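Oligogalacturonate lyase (Yersinia enterocolitica subsp. enterocolitica, PDB 3PE7) cleaves short oligogalacturonates, fragments of pectin, by beta-elimination in the cytoplasm, probably with the help of a bound manganese ion. Local coordinates at residues F11-D16 / Q22-T27; H192-P197 / T202-H207; R217-N222 / M228-T233; D370-G373 / L377-A380. All coordinates share one frame; numbering follows the deposited sequence.

Contact 1. Residues F11-D16 / Q22-T27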
loop_
_atom_site.group_PDB
_atom_site.type_symbol
_atom_site.label_atom_id
_atom_site.label_comp_id
_atom_site.label_asym_id
_atom_site.label_seq_id
_atom_site.Cartn_x
_atom_site.Cartn_y
_atom_site.Cartn_z
ATOM N N PHE A 11 -14.192 -1.925 -20.676
ATOM C CA PHE A 11 -14.406 -2.561 -19.382
ATOM C C PHE A 11 -15.078 -3.893 -19.678
ATOM O O PHE A 11 -16.189 -3.928 -20.250
ATOM C CB PHE A 11 -15.344 -1.724 -18.501
ATOM C CG PHE A 11 -14.721 -0.484 -17.897
ATOM C CD1 PHE A 11 -15.462 0.287 -17.001
ATOM C CD2 PHE A 11 -13.406 -0.101 -18.193
ATOM C CE1 PHE A 11 -14.938 1.438 -16.422
ATOM C CE2 PHE A 11 -12.854 1.042 -17.631
ATOM C CZ PHE A 11 -13.613 1.826 -16.724
ATOM N N ASP A 12 -14.439 -4.988 -19.292
ATOM C CA ASP A 12 -14.961 -6.313 -19.616
ATOM C C ASP A 12 -15.519 -7.011 -18.377
ATOM O O ASP A 12 -14.775 -7.349 -17.442
ATOM C CB ASP A 12 -13.890 -7.159 -20.305
ATOM C CG ASP A 12 -13.498 -6.595 -21.664
ATOM O OD1 ASP A 12 -14.364 -6.567 -22.554
ATOM O OD2 ASP A 12 -12.347 -6.183 -21.851
ATOM N N THR A 13 -16.831 -7.221 -18.381
ATOM C CA THR A 13 -17.556 -7.719 -17.210
ATOM C C THR A 13 -17.970 -9.184 -17.388
ATOM O O THR A 13 -18.442 -9.581 -18.463
ATOM C CB THR A 13 -18.797 -6.871 -16.922
ATOM O OG1 THR A 13 -18.417 -5.499 -16.795
ATOM C CG2 THR A 13 -19.481 -7.314 -15.627
ATOM N N TYR A 14 -17.770 -9.973 -16.336
ATOM C CA TYR A 14 -18.014 -11.419 -16.353
ATOM C C TYR A 14 -18.328 -11.920 -14.943
ATOM O O TYR A 14 -18.434 -11.130 -14.006
ATOM C CB TYR A 14 -16.794 -12.156 -16.929
ATOM C CG TYR A 14 -15.495 -11.874 -16.216
ATOM C CD1 TYR A 14 -14.818 -10.651 -16.395
ATOM C CD2 TYR A 14 -14.940 -12.811 -15.363
ATOM C CE1 TYR A 14 -13.638 -10.399 -15.739
ATOM C CE2 TYR A 14 -13.754 -12.573 -14.724
ATOM C CZ TYR A 14 -13.111 -11.362 -14.909
ATOM O OH TYR A 14 -11.924 -11.121 -14.272
ATOM N N GLN A 15 -18.511 -13.224 -14.796
ATOM C CA GLN A 15 -18.822 -13.801 -13.493
ATOM C C GLN A 15 -17.652 -14.635 -13.017
ATOM O O GLN A 15 -17.116 -15.438 -13.778
ATOM C CB GLN A 15 -20.052 -14.710 -13.600
ATOM C CG GLN A 15 -21.368 -13.985 -13.634
ATOM C CD GLN A 15 -22.532 -14.960 -13.599
ATOM O OE1 GLN A 15 -22.886 -15.555 -14.621
ATOM N NE2 GLN A 15 -23.124 -15.143 -12.414
ATOM N N ASP A 16 -17.267 -14.468 -11.752
ATOM C CA ASP A 16 -16.186 -15.274 -11.177
ATOM C C ASP A 16 -16.445 -16.782 -11.305
ATOM O O ASP A 16 -17.545 -17.240 -11.027
ATOM C CB ASP A 16 -16.002 -14.916 -9.699
ATOM C CG ASP A 16 -14.779 -15.584 -9.095
ATOM O OD1 ASP A 16 -14.898 -16.718 -8.588
ATOM O OD2 ASP A 16 -13.689 -14.992 -9.182
ATOM N N GLN A 22 -19.886 -10.708 -9.727
ATOM C CA GLN A 22 -19.609 -9.875 -10.891
ATOM C C GLN A 22 -18.199 -9.276 -10.763
ATOM O O GLN A 22 -17.843 -8.688 -9.721
ATOM C CB GLN A 22 -20.650 -8.762 -11.011
ATOM C CG GLN A 22 -20.407 -7.835 -12.192
ATOM C CD GLN A 22 -21.644 -7.051 -12.608
ATOM O OE1 GLN A 22 -22.693 -7.631 -12.927
ATOM N NE2 GLN A 22 -21.523 -5.737 -12.627
ATOM N N VAL A 23 -17.418 -9.416 -11.832
ATOM C CA VAL A 23 -16.060 -8.879 -11.885
ATOM C C VAL A 23 -15.921 -8.086 -13.174
ATOM O O VAL A 23 -16.376 -8.523 -14.233
ATOM C CB VAL A 23 -14.981 -9.995 -11.830
ATOM C CG1 VAL A 23 -13.560 -9.409 -11.820
ATOM C CG2 VAL A 23 -15.166 -10.859 -10.601
ATOM N N THR A 24 -15.319 -6.909 -13.080
ATOM C CA THR A 24 -15.070 -6.096 -14.272
ATOM C C THR A 24 -13.576 -5.835 -14.375
ATOM O O THR A 24 -12.972 -5.339 -13.421
ATOM C CB THR A 24 -15.868 -4.772 -14.229
ATOM O OG1 THR A 24 -17.269 -5.093 -14.187
ATOM C CG2 THR A 24 -15.592 -3.940 -15.479
ATOM N N ARG A 25 -12.990 -6.199 -15.515
ATOM C CA ARG A 25 -11.599 -5.856 -15.825
ATOM C C ARG A 25 -11.567 -4.483 -16.485
ATOM O O ARG A 25 -12.296 -4.233 -17.456
ATOM C CB ARG A 25 -11.015 -6.877 -16.787
ATOM C CG ARG A 25 -9.521 -6.701 -17.036
ATOM C CD ARG A 25 -9.012 -7.800 -17.915
ATOM N NE ARG A 25 -9.560 -7.684 -19.273
ATOM C CZ ARG A 25 -9.620 -8.690 -20.137
ATOM N NH1 ARG A 25 -9.182 -9.893 -19.798
ATOM N NH2 ARG A 25 -10.132 -8.481 -21.357
ATOM N N LEU A 26 -10.707 -3.613 -15.965
ATOM C CA LEU A 26 -10.716 -2.201 -16.363
ATOM C C LEU A 26 -9.669 -1.854 -17.414
ATOM O O LEU A 26 -9.787 -0.833 -18.091
ATOM C CB LEU A 26 -10.494 -1.313 -15.138
ATOM C CG LEU A 26 -11.451 -1.453 -13.950
ATOM C CD1 LEU A 26 -10.991 -0.539 -12.829
ATOM C CD2 LEU A 26 -12.882 -1.119 -14.343
ATOM N N THR A 27 -8.636 -2.684 -17.527
ATOM C CA THR A 27 -7.482 -2.377 -18.385
ATOM C C THR A 27 -7.175 -3.572 -19.294
ATOM O O THR A 27 -7.519 -4.726 -18.950
ATOM C CB THR A 27 -6.221 -2.020 -17.534
ATOM O OG1 THR A 27 -5.895 -3.125 -16.689
ATOM C CG2 THR A 27 -6.473 -0.784 -16.668
HETATM O O HOH W 1 -10.568 -5.068 -19.968
#
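Arg25 runs beside Asp12 on one face of a two-stranded antiparallel hairpin. Arg25 CB lies 3.8 Å from Asp12 O. CG stands anti to the backbone N (chi1 -173°), and a bend at chi3 turns the guanidinium toward Asp12 OD2. NE gives its hydrogen to water 1, which lies 2.8 Å from Asp12 OD2 and can donate to it. At the tip, Arg25 NH2 makes a salt bridge of 3.2 Å to Asp12 OD2. The carboxylate is met from above its plane, and the two flat groups are nearly perpendicular. Backbone bonds pair Asp12 with Arg25 and Tyr14 with Val23. Strand 12-15 is an outermost strand of a propeller blade that also contains strand 376-381 from the C-terminal end of the chain. The two chain ends therefore share one blade, a common way of closing a beta-propeller. Tyr14 lays a ring face against Val23 CB, 4.1 Å from the ring centroid, while Tyr14 OH touches Val23 CG1 at 3.4 Å. On the other face of the hairpin, Thr13 OG1 and Thr24 OG1 share a hydrogen bond of 2.9 Å. Past the strand end, Leu26 CD2 sits over the centre of the Phe11 ring, 3.7 Å from its centroid.

Contact 2. Residues H192-P197 / T202-H207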
loop_
_atom_site.group_PDB
_atom_site.type_symbol
_atom_site.label_atom_id
_atom_site.label_comp_id
_atom_site.label_asym_id
_atom_site.label_seq_id
_atom_site.Cartn_x
_atom_site.Cartn_y
_atom_site.Cartn_z
ATOM N N HIS A 192 8.453 1.528 6.633
ATOM C CA HIS A 192 6.987 1.732 6.651
ATOM C C HIS A 192 6.500 2.785 7.669
ATOM O O HIS A 192 5.644 2.473 8.519
ATOM C CB HIS A 192 6.267 0.379 6.854
ATOM C CG HIS A 192 4.797 0.403 6.519
ATOM N ND1 HIS A 192 3.866 -0.345 7.216
ATOM C CD2 HIS A 192 4.100 1.091 5.583
ATOM C CE1 HIS A 192 2.661 -0.112 6.727
ATOM N NE2 HIS A 192 2.775 0.743 5.726
ATOM N N PRO A 193 7.037 4.017 7.613
ATOM C CA PRO A 193 6.465 5.009 8.536
ATOM C C PRO A 193 5.097 5.474 8.039
ATOM O O PRO A 193 4.930 5.732 6.851
ATOM C CB PRO A 193 7.482 6.154 8.503
ATOM C CG PRO A 193 8.103 6.048 7.125
ATOM C CD PRO A 193 8.199 4.565 6.885
ATOM N N ILE A 194 4.128 5.567 8.946
ATOM C CA ILE A 194 2.767 5.919 8.567
ATOM C C ILE A 194 2.182 6.826 9.659
ATOM O O ILE A 194 2.083 6.413 10.821
ATOM C CB ILE A 194 1.885 4.646 8.346
ATOM C CG1 ILE A 194 2.192 3.571 9.396
ATOM C CG2 ILE A 194 2.069 4.084 6.885
ATOM C CD1 ILE A 194 1.305 2.304 9.384
ATOM N N TYR A 195 1.834 8.055 9.286
ATOM C CA TYR A 195 1.080 8.960 10.185
ATOM C C TYR A 195 -0.223 8.270 10.617
ATOM O O TYR A 195 -0.905 7.675 9.786
ATOM C CB TYR A 195 0.712 10.264 9.468
ATOM C CG TYR A 195 1.660 11.421 9.699
ATOM C CD1 TYR A 195 2.382 11.983 8.637
ATOM C CD2 TYR A 195 1.802 11.985 10.972
ATOM C CE1 TYR A 195 3.252 13.066 8.852
ATOM C CE2 TYR A 195 2.649 13.041 11.194
ATOM C CZ TYR A 195 3.369 13.585 10.135
ATOM O OH TYR A 195 4.195 14.647 10.372
ATOM N N ARG A 196 -0.578 8.372 11.900
ATOM C CA ARG A 196 -1.906 7.949 12.343
ATOM C C ARG A 196 -2.936 8.904 11.735
ATOM O O ARG A 196 -2.817 10.119 11.907
ATOM C CB ARG A 196 -2.012 8.000 13.867
ATOM C CG ARG A 196 -3.393 7.548 14.385
ATOM C CD ARG A 196 -3.408 7.512 15.922
ATOM N NE ARG A 196 -4.700 7.054 16.454
ATOM C CZ ARG A 196 -5.061 7.209 17.731
ATOM N NH1 ARG A 196 -6.224 6.744 18.164
ATOM N NH2 ARG A 196 -4.247 7.839 18.581
ATOM N N PRO A 197 -3.945 8.369 11.007
ATOM C CA PRO A 197 -4.977 9.264 10.497
ATOM C C PRO A 197 -5.586 10.120 11.623
ATOM O O PRO A 197 -5.920 9.593 12.687
ATOM C CB PRO A 197 -6.020 8.304 9.921
ATOM C CG PRO A 197 -5.239 7.112 9.484
ATOM C CD PRO A 197 -4.155 6.981 10.552
ATOM N N THR A 202 1.129 11.023 16.377
ATOM C CA THR A 202 1.490 9.607 16.412
ATOM C C THR A 202 1.973 9.097 15.044
ATOM O O THR A 202 1.258 9.195 14.050
ATOM C CB THR A 202 0.311 8.737 16.891
ATOM O OG1 THR A 202 -0.111 9.186 18.189
ATOM C CG2 THR A 202 0.716 7.277 17.021
ATOM N N VAL A 203 3.188 8.556 15.022
ATOM C CA VAL A 203 3.725 7.920 13.815
ATOM C C VAL A 203 4.067 6.462 14.105
ATOM O O VAL A 203 4.806 6.158 15.060
ATOM C CB VAL A 203 4.991 8.676 13.294
ATOM C CG1 VAL A 203 5.557 8.013 12.011
ATOM C CG2 VAL A 203 4.675 10.157 13.048
ATOM N N ALA A 204 3.514 5.545 13.301
ATOM C CA ALA A 204 3.875 4.144 13.400
ATOM C C ALA A 204 5.005 3.910 12.418
ATOM O O ALA A 204 5.090 4.596 11.408
ATOM C CB ALA A 204 2.677 3.233 13.071
ATOM N N PHE A 205 5.877 2.960 12.740
ATOM C CA PHE A 205 6.963 2.541 11.818
ATOM C C PHE A 205 7.419 1.159 12.225
ATOM O O PHE A 205 7.026 0.652 13.273
ATOM C CB PHE A 205 8.150 3.530 11.833
ATOM C CG PHE A 205 8.897 3.571 13.146
ATOM C CD1 PHE A 205 10.105 2.889 13.301
ATOM C CD2 PHE A 205 8.408 4.311 14.227
ATOM C CE1 PHE A 205 10.788 2.926 14.507
ATOM C CE2 PHE A 205 9.102 4.344 15.437
ATOM C CZ PHE A 205 10.291 3.654 15.572
ATOM N N CYS A 206 8.232 0.520 11.386
ATOM C CA CYS A 206 8.672 -0.842 11.687
ATOM C C CYS A 206 10.183 -1.000 11.765
ATOM O O CYS A 206 10.953 -0.176 11.252
ATOM C CB CYS A 206 8.105 -1.854 10.668
ATOM S SG CYS A 206 8.819 -1.779 8.988
ATOM N N HIS A 207 10.582 -2.088 12.410
ATOM C CA HIS A 207 11.935 -2.615 12.244
ATOM C C HIS A 207 11.822 -3.631 11.129
ATOM O O HIS A 207 11.204 -4.690 11.302
ATOM C CB HIS A 207 12.430 -3.251 13.536
ATOM C CG HIS A 207 12.763 -2.257 14.608
ATOM N ND1 HIS A 207 13.294 -2.631 15.827
ATOM C CD2 HIS A 207 12.640 -0.908 14.651
ATOM C CE1 HIS A 207 13.487 -1.555 16.569
ATOM N NE2 HIS A 207 13.080 -0.498 15.889
#
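Ile194 and Ala204 face each other on one side of an antiparallel hairpin. Ile194 CG1 lies between its backbone N and carbonyl carbon (chi1 40°), which puts it 3.7 Å from Ala204 CB. CD1 of Ile194 also reaches that methyl, 4.0 Å from Ala204 CB. On the other side of the hairpin, Tyr195 and Val203 meet at an angle. Val203 CG2 approaches the CD2-CE2 side of the ring obliquely, 4.0 Å from Tyr195 CE2; the phenol OH of Tyr195 is held by Glu223. Two backbone bonds join Ile194 and Ala204, one in each direction. A third runs from Arg196 N to Thr202 O at 2.9 Å and is nearly straight, at 170°. These strands, 190-196 and 202-207, are the first two of a four-stranded blade of the seven-bladed propeller. Strand 190-196 is an outermost strand of this sheet. Arg196 is extended from CG to NE and passes Thr202 obliquely, with Arg196 CB 3.9 Å from Thr202 CB. Arg196 CB also lies 3.5 Å from Thr202 O, the acceptor of its own backbone N-H. Its guanidinium leaves the hairpin: NH2 forms salt bridges with the calcium ligand Glu272 and with Asp199, which also accepts from Thr202 OG1. At the other end, Cys206 SG rests 4.0 Å from His192 CB. The His192 ring turns away from strand 202-207, with its ND1 bonded to Glu243.

Contact 3. Residues R217-N222 / M228-T233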
loop_
_atom_site.group_PDB
_atom_site.type_symbol
_atom_site.label_atom_id
_atom_site.label_comp_id
_atom_site.label_asym_id
_atom_site.label_seq_id
_atom_site.Cartn_x
_atom_site.Cartn_y
_atom_site.Cartn_z
ATOM N N ARG A 217 8.511 -6.019 15.568
ATOM C CA ARG A 217 8.140 -5.473 14.291
ATOM C C ARG A 217 7.664 -4.031 14.421
ATOM O O ARG A 217 8.174 -3.154 13.755
ATOM C CB ARG A 217 7.023 -6.314 13.688
ATOM C CG ARG A 217 7.184 -6.593 12.245
ATOM C CD ARG A 217 6.764 -5.489 11.330
ATOM N NE ARG A 217 7.647 -5.561 10.195
ATOM C CZ ARG A 217 7.403 -5.127 8.963
ATOM N NH1 ARG A 217 6.261 -4.539 8.641
ATOM N NH2 ARG A 217 8.342 -5.285 8.050
ATOM N N MET A 218 6.687 -3.799 15.293
ATOM C CA MET A 218 5.872 -2.589 15.233
ATOM C C MET A 218 6.198 -1.611 16.358
ATOM O O MET A 218 6.260 -1.989 17.528
ATOM C CB MET A 218 4.380 -2.946 15.301
ATOM C CG MET A 218 3.857 -3.802 14.149
ATOM S SD MET A 218 2.233 -4.517 14.570
ATOM C CE MET A 218 1.159 -3.137 14.369
ATOM N N TRP A 219 6.374 -0.354 15.969
ATOM C CA TRP A 219 6.738 0.727 16.885
ATOM C C TRP A 219 5.873 1.954 16.664
ATOM O O TRP A 219 5.312 2.160 15.581
ATOM C CB TRP A 219 8.215 1.104 16.680
ATOM C CG TRP A 219 9.115 -0.040 17.034
ATOM C CD1 TRP A 219 9.356 -1.150 16.275
ATOM C CD2 TRP A 219 9.849 -0.219 18.255
ATOM N NE1 TRP A 219 10.209 -1.993 16.933
ATOM C CE2 TRP A 219 10.529 -1.449 18.150
ATOM C CE3 TRP A 219 10.015 0.556 19.422
ATOM C CZ2 TRP A 219 11.358 -1.946 19.171
ATOM C CZ3 TRP A 219 10.853 0.058 20.445
ATOM C CH2 TRP A 219 11.508 -1.179 20.300
ATOM N N LEU A 220 5.720 2.744 17.716
ATOM C CA LEU A 220 5.126 4.058 17.605
ATOM C C LEU A 220 6.146 5.071 18.114
ATOM O O LEU A 220 6.991 4.756 18.957
ATOM C CB LEU A 220 3.857 4.168 18.453
ATOM C CG LEU A 220 2.668 3.263 18.161
ATOM C CD1 LEU A 220 1.586 3.584 19.189
ATOM C CD2 LEU A 220 2.132 3.542 16.758
ATOM N N ILE A 221 6.061 6.286 17.596
ATOM C CA ILE A 221 6.847 7.399 18.138
ATOM C C ILE A 221 6.022 8.666 18.000
ATOM O O ILE A 221 5.174 8.781 17.096
ATOM C CB ILE A 221 8.232 7.525 17.420
ATOM C CG1 ILE A 221 9.207 8.412 18.210
ATOM C CG2 ILE A 221 8.069 7.986 15.960
ATOM C CD1 ILE A 221 10.662 8.273 17.731
ATOM N N ASN A 222 6.245 9.619 18.900
ATOM C CA ASN A 222 5.628 10.926 18.742
ATOM C C ASN A 222 6.277 11.672 17.598
ATOM O O ASN A 222 7.457 11.442 17.283
ATOM C CB ASN A 222 5.737 11.755 20.025
ATOM C CG ASN A 222 4.932 11.182 21.179
ATOM O OD1 ASN A 222 4.076 10.308 21.012
ATOM N ND2 ASN A 222 5.187 11.710 22.369
ATOM N N MET A 228 9.325 6.914 22.049
ATOM C CA MET A 228 9.404 5.754 21.178
ATOM C C MET A 228 9.052 4.500 21.973
ATOM O O MET A 228 9.651 4.225 23.015
ATOM C CB MET A 228 10.796 5.654 20.541
ATOM C CG MET A 228 10.934 4.507 19.551
ATOM S SD MET A 228 12.575 4.407 18.808
ATOM C CE MET A 228 13.580 4.029 20.243
ATOM N N ARG A 229 8.068 3.744 21.494
ATOM C CA ARG A 229 7.605 2.561 22.208
ATOM C C ARG A 229 7.138 1.479 21.245
ATOM O O ARG A 229 6.629 1.775 20.185
ATOM C CB ARG A 229 6.493 2.914 23.211
ATOM C CG ARG A 229 5.118 3.286 22.620
ATOM C CD ARG A 229 5.050 4.756 22.277
ATOM N NE ARG A 229 3.691 5.262 22.063
ATOM C CZ ARG A 229 3.414 6.403 21.437
ATOM N NH1 ARG A 229 2.153 6.791 21.286
ATOM N NH2 ARG A 229 4.396 7.156 20.947
ATOM N N LYS A 230 7.306 0.224 21.634
ATOM C CA LYS A 230 6.772 -0.859 20.823
ATOM C C LYS A 230 5.268 -1.002 21.005
ATOM O O LYS A 230 4.719 -0.764 22.092
ATOM C CB LYS A 230 7.506 -2.184 21.066
ATOM C CG LYS A 230 7.570 -2.685 22.468
ATOM C CD LYS A 230 8.365 -4.009 22.536
ATOM C CE LYS A 230 9.791 -3.872 22.053
ATOM N NZ LYS A 230 10.588 -5.086 22.430
ATOM N N VAL A 231 4.603 -1.386 19.921
ATOM C CA VAL A 231 3.161 -1.647 19.938
ATOM C C VAL A 231 2.860 -2.858 20.822
ATOM O O VAL A 231 1.882 -2.869 21.584
ATOM C CB VAL A 231 2.646 -1.834 18.483
ATOM C CG1 VAL A 231 1.216 -2.412 18.459
ATOM C CG2 VAL A 231 2.723 -0.512 17.728
ATOM N N LYS A 232 3.716 -3.872 20.747
ATOM C CA LYS A 232 3.594 -5.027 21.630
ATOM C C LYS A 232 4.947 -5.689 21.835
ATOM O O LYS A 232 5.869 -5.490 21.038
ATOM C CB LYS A 232 2.584 -6.042 21.083
ATOM C CG LYS A 232 3.137 -6.977 20.009
ATOM C CD LYS A 232 2.060 -7.864 19.428
ATOM C CE LYS A 232 1.553 -8.884 20.446
ATOM N NZ LYS A 232 0.461 -9.738 19.833
ATOM N N THR A 233 5.050 -6.457 22.914
ATOM C CA THR A 233 6.134 -7.409 23.071
ATOM C C THR A 233 5.688 -8.717 22.416
ATOM O O THR A 233 4.639 -9.273 22.764
ATOM C CB THR A 233 6.465 -7.636 24.546
ATOM O OG1 THR A 233 6.846 -6.385 25.128
ATOM C CG2 THR A 233 7.616 -8.631 24.691
HETATM O O HOH W 2 5.637 -4.397 18.523
HETATM O O HOH W 3 1.928 9.468 20.012
#
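Arg229 starts with CG tucked in over its own backbone (chi1 72°) and bends again at chi2 (-86°), which folds the guanidinium back over Leu220. This hairpin forms the outer edge of a propeller blade, with strand 229-230 as its last strand. Leu220 CB sits over the centre of the guanidinium face, 3.8 Å from Arg229 CZ. Beyond it, Leu220 CG touches Val231 CG2. Backbone bonds in both directions pair Leu220 with Arg229, and Val231 N adds one to Met218 O. On the opposite face of the hairpin, Lys230 lies alongside Trp219 and points the same way. Lys230 CB is 3.9 Å from the centroid of the six-membered ring of Trp219, almost on its normal, a CH-pi contact. Farther out, Lys230 CE reaches Trp219 CH2 at 3.6 Å. Met228 SD makes an oblique Met-aromatic contact, 5.5 Å from the same centroid of Trp219. Trp219 also stacks on His207 of the neighbouring strand, and its NE1 bonds to Ala216 O. Arg229 NH1 donates to water 3 at 3.0 Å. Arg229 NH2 donates to Asn227 O as well as to Asn222 OD1, the latter at 3.2 Å from above the amide plane.

Contact 4. Residues D370-G373 / L377-A380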
loop_
_atom_site.group_PDB
_atom_site.type_symbol
_atom_site.label_atom_id
_atom_site.label_comp_id
_atom_site.label_asym_id
_atom_site.label_seq_id
_atom_site.Cartn_x
_atom_site.Cartn_y
_atom_site.Cartn_z
ATOM N N ASP A 370 -2.519 -10.777 -13.059
ATOM C CA ASP A 370 -2.085 -11.099 -14.413
ATOM C C ASP A 370 -2.757 -12.348 -14.981
ATOM O O ASP A 370 -2.242 -12.944 -15.929
ATOM C CB ASP A 370 -0.553 -11.263 -14.458
ATOM C CG ASP A 370 -0.069 -12.497 -13.718
ATOM O OD1 ASP A 370 1.093 -12.888 -13.952
ATOM O OD2 ASP A 370 -0.825 -13.066 -12.905
ATOM N N VAL A 371 -3.894 -12.746 -14.400
ATOM C CA VAL A 371 -4.636 -13.931 -14.842
ATOM C C VAL A 371 -4.876 -13.993 -16.361
ATOM O O VAL A 371 -4.858 -15.085 -16.939
ATOM C CB VAL A 371 -5.983 -14.088 -14.059
ATOM C CG1 VAL A 371 -6.888 -12.865 -14.237
ATOM C CG2 VAL A 371 -6.712 -15.390 -14.440
ATOM N N HIS A 372 -5.068 -12.841 -16.997
ATOM C CA HIS A 372 -5.398 -12.813 -18.423
ATOM C C HIS A 372 -4.249 -12.411 -19.342
ATOM O O HIS A 372 -4.463 -12.161 -20.538
ATOM C CB HIS A 372 -6.627 -11.926 -18.648
ATOM C CG HIS A 372 -7.825 -12.377 -17.876
ATOM N ND1 HIS A 372 -8.585 -11.515 -17.112
ATOM C CD2 HIS A 372 -8.371 -13.607 -17.717
ATOM C CE1 HIS A 372 -9.561 -12.192 -16.532
ATOM N NE2 HIS A 372 -9.451 -13.464 -16.880
ATOM N N GLY A 373 -3.042 -12.345 -18.782
ATOM C CA GLY A 373 -1.853 -12.045 -19.577
ATOM C C GLY A 373 -0.872 -11.208 -18.783
ATOM O O GLY A 373 -0.107 -11.725 -17.976
ATOM N N LEU A 377 -6.123 -4.309 -13.941
ATOM C CA LEU A 377 -6.962 -3.908 -12.814
ATOM C C LEU A 377 -8.352 -4.528 -12.913
ATOM O O LEU A 377 -8.948 -4.606 -13.991
ATOM C CB LEU A 377 -7.081 -2.374 -12.737
ATOM C CG LEU A 377 -5.873 -1.673 -12.079
ATOM C CD1 LEU A 377 -4.729 -1.520 -13.075
ATOM C CD2 LEU A 377 -6.282 -0.336 -11.498
ATOM N N TYR A 378 -8.857 -4.964 -11.762
ATOM C CA TYR A 378 -10.171 -5.616 -11.643
ATOM C C TYR A 378 -10.953 -5.039 -10.483
ATOM O O TYR A 378 -10.382 -4.679 -9.441
ATOM C CB TYR A 378 -10.015 -7.123 -11.377
ATOM C CG TYR A 378 -9.269 -7.835 -12.458
ATOM C CD1 TYR A 378 -7.866 -7.794 -12.503
ATOM C CD2 TYR A 378 -9.954 -8.518 -13.468
ATOM C CE1 TYR A 378 -7.158 -8.427 -13.528
ATOM C CE2 TYR A 378 -9.253 -9.156 -14.507
ATOM C CZ TYR A 378 -7.850 -9.101 -14.505
ATOM O OH TYR A 378 -7.156 -9.717 -15.502
ATOM N N LEU A 379 -12.268 -4.967 -10.670
ATOM C CA LEU A 379 -13.219 -4.662 -9.600
ATOM C C LEU A 379 -14.153 -5.860 -9.405
ATOM O O LEU A 379 -14.874 -6.243 -10.329
ATOM C CB LEU A 379 -14.033 -3.402 -9.936
ATOM C CG LEU A 379 -13.308 -2.057 -9.833
ATOM C CD1 LEU A 379 -14.113 -0.936 -10.502
ATOM C CD2 LEU A 379 -13.028 -1.742 -8.341
ATOM N N ALA A 380 -14.136 -6.428 -8.199
ATOM C CA ALA A 380 -15.076 -7.516 -7.848
ATOM C C ALA A 380 -16.204 -6.991 -6.965
ATOM O O ALA A 380 -15.949 -6.301 -5.985
ATOM C CB ALA A 380 -14.328 -8.652 -7.158
HETATM O O HOH W 4 -4.580 -10.032 -16.702
#
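A type I beta turn, Asp370 to Gly373, lies in the connection between two neighbouring strands of a propeller blade, 364-369 and 376-381. Its two central residues meet the phenol end of Tyr378, which reaches back from strand 376-381. The turn is closed by Gly373 N bonding to Asp370 O. The carboxylate of Asp370 is held by Ser341. His372 ND1 donates to Tyr378 OH at 2.8 Å, but the N-H...O angle is just 123°, so the bond is weak. ND1 lies at the edge of the phenol ring, near its plane. The rings meet rim to rim with their planes 54° apart, and neither covers the face of the other. A chi1 of 59° swings Val371 CG1 toward the phenol, where it touches Tyr378 OH at 3.4 Å and also covers the centre of one face of the His372 imidazole. Water 4 bridges the same two residues: it accepts from His372 N at 2.9 Å and lies 2.9 Å from Tyr378 OH. Arg25 and Val23 of the next strand pack on Tyr378, and the ring of Phe367, on strand 364-369, meets that of Tyr378. The hydroxyl of this buried tyrosine thus has both a histidine N-H and a water as polar partners. The direct bond is bent and weak, so the hydroxyl's link to the turn is shared between His372 ND1 and the water on His372 N.

The contacts form two pairs on opposite sides of the chain's centre. Contacts 1 and 4 share one blade, with centres about 8 Å apart. Strands 22-25 and 376-381 are neighbours there: Leu26 N meets Leu377 O at 2.8 Å, and Tyr14 OH packs on Tyr378. Contacts 2 and 3 share another blade, with centres about 9 Å apart, joined by Val203 O and Ile221 N at 2.8 Å. The pairs do not touch; contacts 1 and 3 have centres about 41 Å apart. The His192 side chain in contact 2 is about 10 Å from the manganese ion, and that of Arg196 about 5 Å from a calcium ion. In contact 4, the Tyr378 side chain is about 11 Å from that of the manganese ligand His355.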